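Local atomic coordinates of pyruvate formate-lyase 2 (Archaeoglobus fulgidus, PDB entry 2F3O), a protein that belongs to the glycyl radical enzymes and is of unknown function, although its family suggests a lyase activity. Residues Ser143-His155 with Leu493-Asn505. Residues are numbered along the deposited sequence; the frame is centred on the assembly and turned at random.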
loop_
_atom_site.group_PDB
_atom_site.type_symbol
_atom_site.label_atom_id
_atom_site.label_comp_id
_atom_site.label_asym_id
_atom_site.label_seq_id
_atom_site.Cartn_x
_atom_site.Cartn_y
_atom_site.Cartn_z
ATOM N N SER A 143 -7.430 11.152 39.765
ATOM C CA SER A 143 -7.206 9.957 40.564
ATOM C C SER A 143 -6.623 8.764 39.819
ATOM O O SER A 143 -5.978 7.910 40.435
ATOM C CB SER A 143 -8.519 9.535 41.207
ATOM O OG SER A 143 -9.563 9.561 40.259
ATOM N N VAL A 144 -6.858 8.681 38.505
ATOM C CA VAL A 144 -6.486 7.465 37.760
ATOM C C VAL A 144 -5.315 7.659 36.756
ATOM O O VAL A 144 -4.383 6.858 36.699
ATOM C CB VAL A 144 -7.752 6.708 37.215
ATOM C CG1 VAL A 144 -8.686 7.650 36.509
ATOM C CG2 VAL A 144 -7.383 5.517 36.352
ATOM N N PHE A 145 -5.344 8.737 35.991
ATOM C CA PHE A 145 -4.231 9.032 35.081
ATOM C C PHE A 145 -4.156 10.513 34.776
ATOM O O PHE A 145 -5.153 11.231 34.913
ATOM C CB PHE A 145 -4.342 8.233 33.754
ATOM C CG PHE A 145 -5.734 8.207 33.148
ATOM C CD1 PHE A 145 -6.239 9.302 32.453
ATOM C CD2 PHE A 145 -6.519 7.077 33.247
ATOM C CE1 PHE A 145 -7.512 9.279 31.909
ATOM C CE2 PHE A 145 -7.793 7.042 32.683
ATOM C CZ PHE A 145 -8.278 8.141 32.017
ATOM N N VAL A 146 -3.006 10.983 34.322
ATOM C CA VAL A 146 -3.029 12.267 33.609
ATOM C C VAL A 146 -2.569 12.125 32.156
ATOM O O VAL A 146 -1.666 11.346 31.850
ATOM C CB VAL A 146 -2.365 13.452 34.418
ATOM C CG1 VAL A 146 -1.425 12.942 35.486
ATOM C CG2 VAL A 146 -1.690 14.469 33.513
ATOM N N LEU A 147 -3.256 12.837 31.268
ATOM C CA LEU A 147 -2.981 12.851 29.836
ATOM C C LEU A 147 -2.405 14.208 29.449
ATOM O O LEU A 147 -3.110 15.211 29.478
ATOM C CB LEU A 147 -4.300 12.659 29.089
ATOM C CG LEU A 147 -4.812 11.304 28.585
ATOM C CD1 LEU A 147 -4.214 10.141 29.312
ATOM C CD2 LEU A 147 -6.336 11.288 28.656
ATOM N N THR A 148 -1.138 14.250 29.069
ATOM C CA THR A 148 -0.497 15.534 28.862
ATOM C C THR A 148 -0.628 16.085 27.467
ATOM O O THR A 148 -0.264 17.222 27.236
ATOM C CB THR A 148 0.984 15.457 29.068
ATOM O OG1 THR A 148 1.545 14.806 27.934
ATOM C CG2 THR A 148 1.296 14.681 30.315
ATOM N N GLU A 149 -1.136 15.306 26.521
ATOM C CA GLU A 149 -1.184 15.782 25.126
ATOM C C GLU A 149 -2.257 16.824 24.871
ATOM O O GLU A 149 -2.392 17.295 23.757
ATOM C CB GLU A 149 -1.323 14.625 24.151
ATOM C CG GLU A 149 -0.103 13.744 24.101
ATOM C CD GLU A 149 -0.367 12.432 23.406
ATOM O OE1 GLU A 149 0.549 11.909 22.741
ATOM O OE2 GLU A 149 -1.494 11.918 23.520
ATOM N N ILE A 150 -2.994 17.181 25.922
ATOM C CA ILE A 150 -3.919 18.313 25.948
ATOM C C ILE A 150 -3.103 19.573 25.698
ATOM O O ILE A 150 -3.565 20.534 25.063
ATOM C CB ILE A 150 -4.554 18.453 27.357
ATOM C CG1 ILE A 150 -5.284 17.187 27.746
ATOM C CG2 ILE A 150 -5.577 19.564 27.402
ATOM C CD1 ILE A 150 -6.726 17.191 27.297
ATOM N N ALA A 151 -1.867 19.533 26.184
ATOM C CA ALA A 151 -0.999 20.690 26.196
ATOM C C ALA A 151 -0.177 20.802 24.927
ATOM O O ALA A 151 0.476 21.826 24.700
ATOM C CB ALA A 151 -0.091 20.629 27.403
ATOM N N GLY A 152 -0.210 19.751 24.109
ATOM C CA GLY A 152 0.652 19.666 22.926
ATOM C C GLY A 152 1.552 18.446 23.025
ATOM O O GLY A 152 1.404 17.647 23.958
ATOM N N ILE A 153 2.485 18.282 22.084
ATOM C CA ILE A 153 3.323 17.080 22.092
ATOM C C ILE A 153 4.747 17.285 22.592
ATOM O O ILE A 153 5.087 16.755 23.641
ATOM C CB ILE A 153 3.355 16.348 20.739
ATOM C CG1 ILE A 153 1.939 16.187 20.192
ATOM C CG2 ILE A 153 4.063 14.990 20.880
ATOM C CD1 ILE A 153 1.083 15.300 21.022
ATOM N N SER A 154 5.566 18.028 21.848
ATOM C CA SER A 154 6.988 18.215 22.181
ATOM C C SER A 154 7.719 16.895 22.497
ATOM O O SER A 154 7.554 15.901 21.773
ATOM C CB SER A 154 7.158 19.198 23.337
ATOM O OG SER A 154 6.717 20.498 23.002
ATOM N N HIS A 155 8.498 16.886 23.579
ATOM C CA HIS A 155 9.231 15.686 24.019
ATOM C C HIS A 155 9.997 14.974 22.935
ATOM O O HIS A 155 9.708 13.829 22.638
ATOM C CB HIS A 155 8.293 14.673 24.673
ATOM C CG HIS A 155 7.666 15.172 25.924
ATOM N ND1 HIS A 155 6.566 16.000 25.916
ATOM C CD2 HIS A 155 7.997 14.986 27.220
ATOM C CE1 HIS A 155 6.234 16.291 27.157
ATOM N NE2 HIS A 155 7.101 15.708 27.967
ATOM N N LEU A 493 -7.989 2.668 28.530
ATOM C CA LEU A 493 -8.552 4.006 28.681
ATOM C C LEU A 493 -7.552 5.055 28.253
ATOM O O LEU A 493 -7.917 5.984 27.557
ATOM C CB LEU A 493 -9.014 4.274 30.118
ATOM C CG LEU A 493 -10.495 4.147 30.514
ATOM C CD1 LEU A 493 -11.304 3.193 29.633
ATOM C CD2 LEU A 493 -10.574 3.716 31.962
ATOM N N VAL A 494 -6.285 4.919 28.625
ATOM C CA VAL A 494 -5.364 5.970 28.208
ATOM C C VAL A 494 -4.913 5.811 26.772
ATOM O O VAL A 494 -4.656 6.816 26.117
ATOM C CB VAL A 494 -4.183 6.296 29.201
ATOM C CG1 VAL A 494 -4.477 5.794 30.545
ATOM C CG2 VAL A 494 -2.875 5.756 28.734
ATOM N N VAL A 495 -4.880 4.587 26.248
ATOM C CA VAL A 495 -4.521 4.475 24.849
ATOM C C VAL A 495 -5.613 5.034 23.964
ATOM O O VAL A 495 -5.301 5.724 23.014
ATOM C CB VAL A 495 -4.023 3.090 24.386
ATOM C CG1 VAL A 495 -2.963 2.550 25.338
ATOM C CG2 VAL A 495 -5.154 2.122 24.189
ATOM N N ARG A 496 -6.878 4.819 24.314
ATOM C CA ARG A 496 -7.959 5.469 23.589
ATOM C C ARG A 496 -7.847 6.987 23.702
ATOM O O ARG A 496 -7.958 7.695 22.703
ATOM C CB ARG A 496 -9.331 5.003 24.074
ATOM C CG ARG A 496 -10.459 5.700 23.333
ATOM C CD ARG A 496 -11.793 4.970 23.434
ATOM N NE ARG A 496 -12.687 5.622 24.383
ATOM C CZ ARG A 496 -12.900 5.169 25.611
ATOM N NH1 ARG A 496 -13.702 5.833 26.416
ATOM N NH2 ARG A 496 -12.297 4.058 26.031
ATOM N N GLY A 497 -7.590 7.477 24.910
ATOM C CA GLY A 497 -7.537 8.903 25.149
ATOM C C GLY A 497 -6.393 9.584 24.421
ATOM O O GLY A 497 -6.586 10.624 23.797
ATOM N N SER A 498 -5.214 8.980 24.457
ATOM C CA SER A 498 -4.049 9.607 23.895
ATOM C C SER A 498 -4.139 9.628 22.387
ATOM O O SER A 498 -3.647 10.546 21.748
ATOM C CB SER A 498 -2.801 8.860 24.325
ATOM O OG SER A 498 -1.679 9.228 23.550
ATOM N N ASN A 499 -4.778 8.612 21.826
ATOM C CA ASN A 499 -4.960 8.527 20.393
ATOM C C ASN A 499 -5.916 9.576 19.879
ATOM O O ASN A 499 -5.663 10.204 18.846
ATOM C CB ASN A 499 -5.398 7.135 19.995
ATOM C CG ASN A 499 -4.233 6.171 19.941
ATOM O OD1 ASN A 499 -3.086 6.600 19.838
ATOM N ND2 ASN A 499 -4.506 4.876 20.012
ATOM N N VAL A 500 -6.985 9.810 20.624
ATOM C CA VAL A 500 -7.896 10.879 20.260
ATOM C C VAL A 500 -7.149 12.201 20.306
ATOM O O VAL A 500 -7.205 12.977 19.368
ATOM C CB VAL A 500 -9.152 10.918 21.156
ATOM C CG1 VAL A 500 -9.982 12.154 20.872
ATOM C CG2 VAL A 500 -9.996 9.683 20.932
ATOM N N LEU A 501 -6.376 12.410 21.362
ATOM C CA LEU A 501 -5.575 13.618 21.500
ATOM C C LEU A 501 -4.523 13.777 20.401
ATOM O O LEU A 501 -4.205 14.907 20.024
ATOM C CB LEU A 501 -4.895 13.634 22.869
ATOM C CG LEU A 501 -5.505 14.431 24.026
ATOM C CD1 LEU A 501 -6.802 15.025 23.631
ATOM C CD2 LEU A 501 -5.661 13.592 25.299
ATOM N N SER A 502 -3.982 12.661 19.895
ATOM C CA SER A 502 -2.923 12.718 18.883
ATOM C C SER A 502 -3.488 13.096 17.527
ATOM O O SER A 502 -2.862 13.796 16.732
ATOM C CB SER A 502 -2.157 11.406 18.792
ATOM O OG SER A 502 -0.834 11.591 19.278
ATOM N N TYR A 503 -4.695 12.623 17.284
ATOM C CA TYR A 503 -5.462 13.039 16.148
ATOM C C TYR A 503 -5.806 14.528 16.315
ATOM O O TYR A 503 -5.716 15.307 15.358
ATOM C CB TYR A 503 -6.685 12.155 16.096
ATOM C CG TYR A 503 -7.746 12.519 15.098
ATOM C CD1 TYR A 503 -7.438 12.807 13.767
ATOM C CD2 TYR A 503 -9.085 12.503 15.474
ATOM C CE1 TYR A 503 -8.435 13.108 12.862
ATOM C CE2 TYR A 503 -10.081 12.800 14.583
ATOM C CZ TYR A 503 -9.767 13.101 13.280
ATOM O OH TYR A 503 -10.806 13.393 12.411
ATOM N N ALA A 504 -6.139 14.924 17.540
ATOM C CA ALA A 504 -6.504 16.308 17.846
ATOM C C ALA A 504 -5.357 17.273 17.609
ATOM O O ALA A 504 -5.577 18.370 17.075
ATOM C CB ALA A 504 -7.009 16.434 19.268
ATOM N N ASN A 505 -4.148 16.866 18.001
ATOM C CA ASN A 505 -2.960 17.654 17.745
ATOM C C ASN A 505 -2.741 17.799 16.250
ATOM O O ASN A 505 -2.597 18.902 15.749
ATOM C CB ASN A 505 -1.743 17.019 18.387
ATOM C CG ASN A 505 -1.499 17.519 19.809
ATOM O OD1 ASN A 505 -0.677 18.429 20.022
ATOM N ND2 ASN A 505 -2.196 16.918 20.794
#
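F145, L147 and E149 face helical segment 493-505, part of helix 477-508, from strand 145-147 and the turn that follows it; strand 145-147 and segment 493-505 run nearly parallel, 13° apart, their axes 9.7 Å from each other at closest approach. Within the chain the strand is an outermost one of a mixed sheet, antiparallel to strand 435-445, in the pyruvate formate-lyase-like fold, so this is a buried contact of a helix with the sheet's end strand. V494 CG1 sits over one face of the F145 ring, 4.0 Å from its centroid, a CH-pi contact, while L493 CB approaches CE2 obliquely. L147 continues the apolar seam, its CD1 meeting V494 CB at 3.8 Å and its CG resting on L501 CD2. Beyond it the contact turns polar. With CG anti to the carbonyl carbon (chi1 -68°) and the chain extended, E149 extends to the helix, where S498 OG donates to E149 OE2 at 2.7 Å on the syn side, 29° out of the carboxylate plane; OE1 is held by S438 of the neighbouring strand. I153 CG1 and CD1 lie against the N505 amide, whose ND2 bridges loop and helix, donating to E149 O at 3.0 Å. Replacing N505 by an alanine would probably cost the E149 carbonyl this tie to the helix and open a gap beside I153. N505 ND2 also donates to L501 O at 2.9 Å, which N505 N reaches from the opposite face of its carbonyl plane.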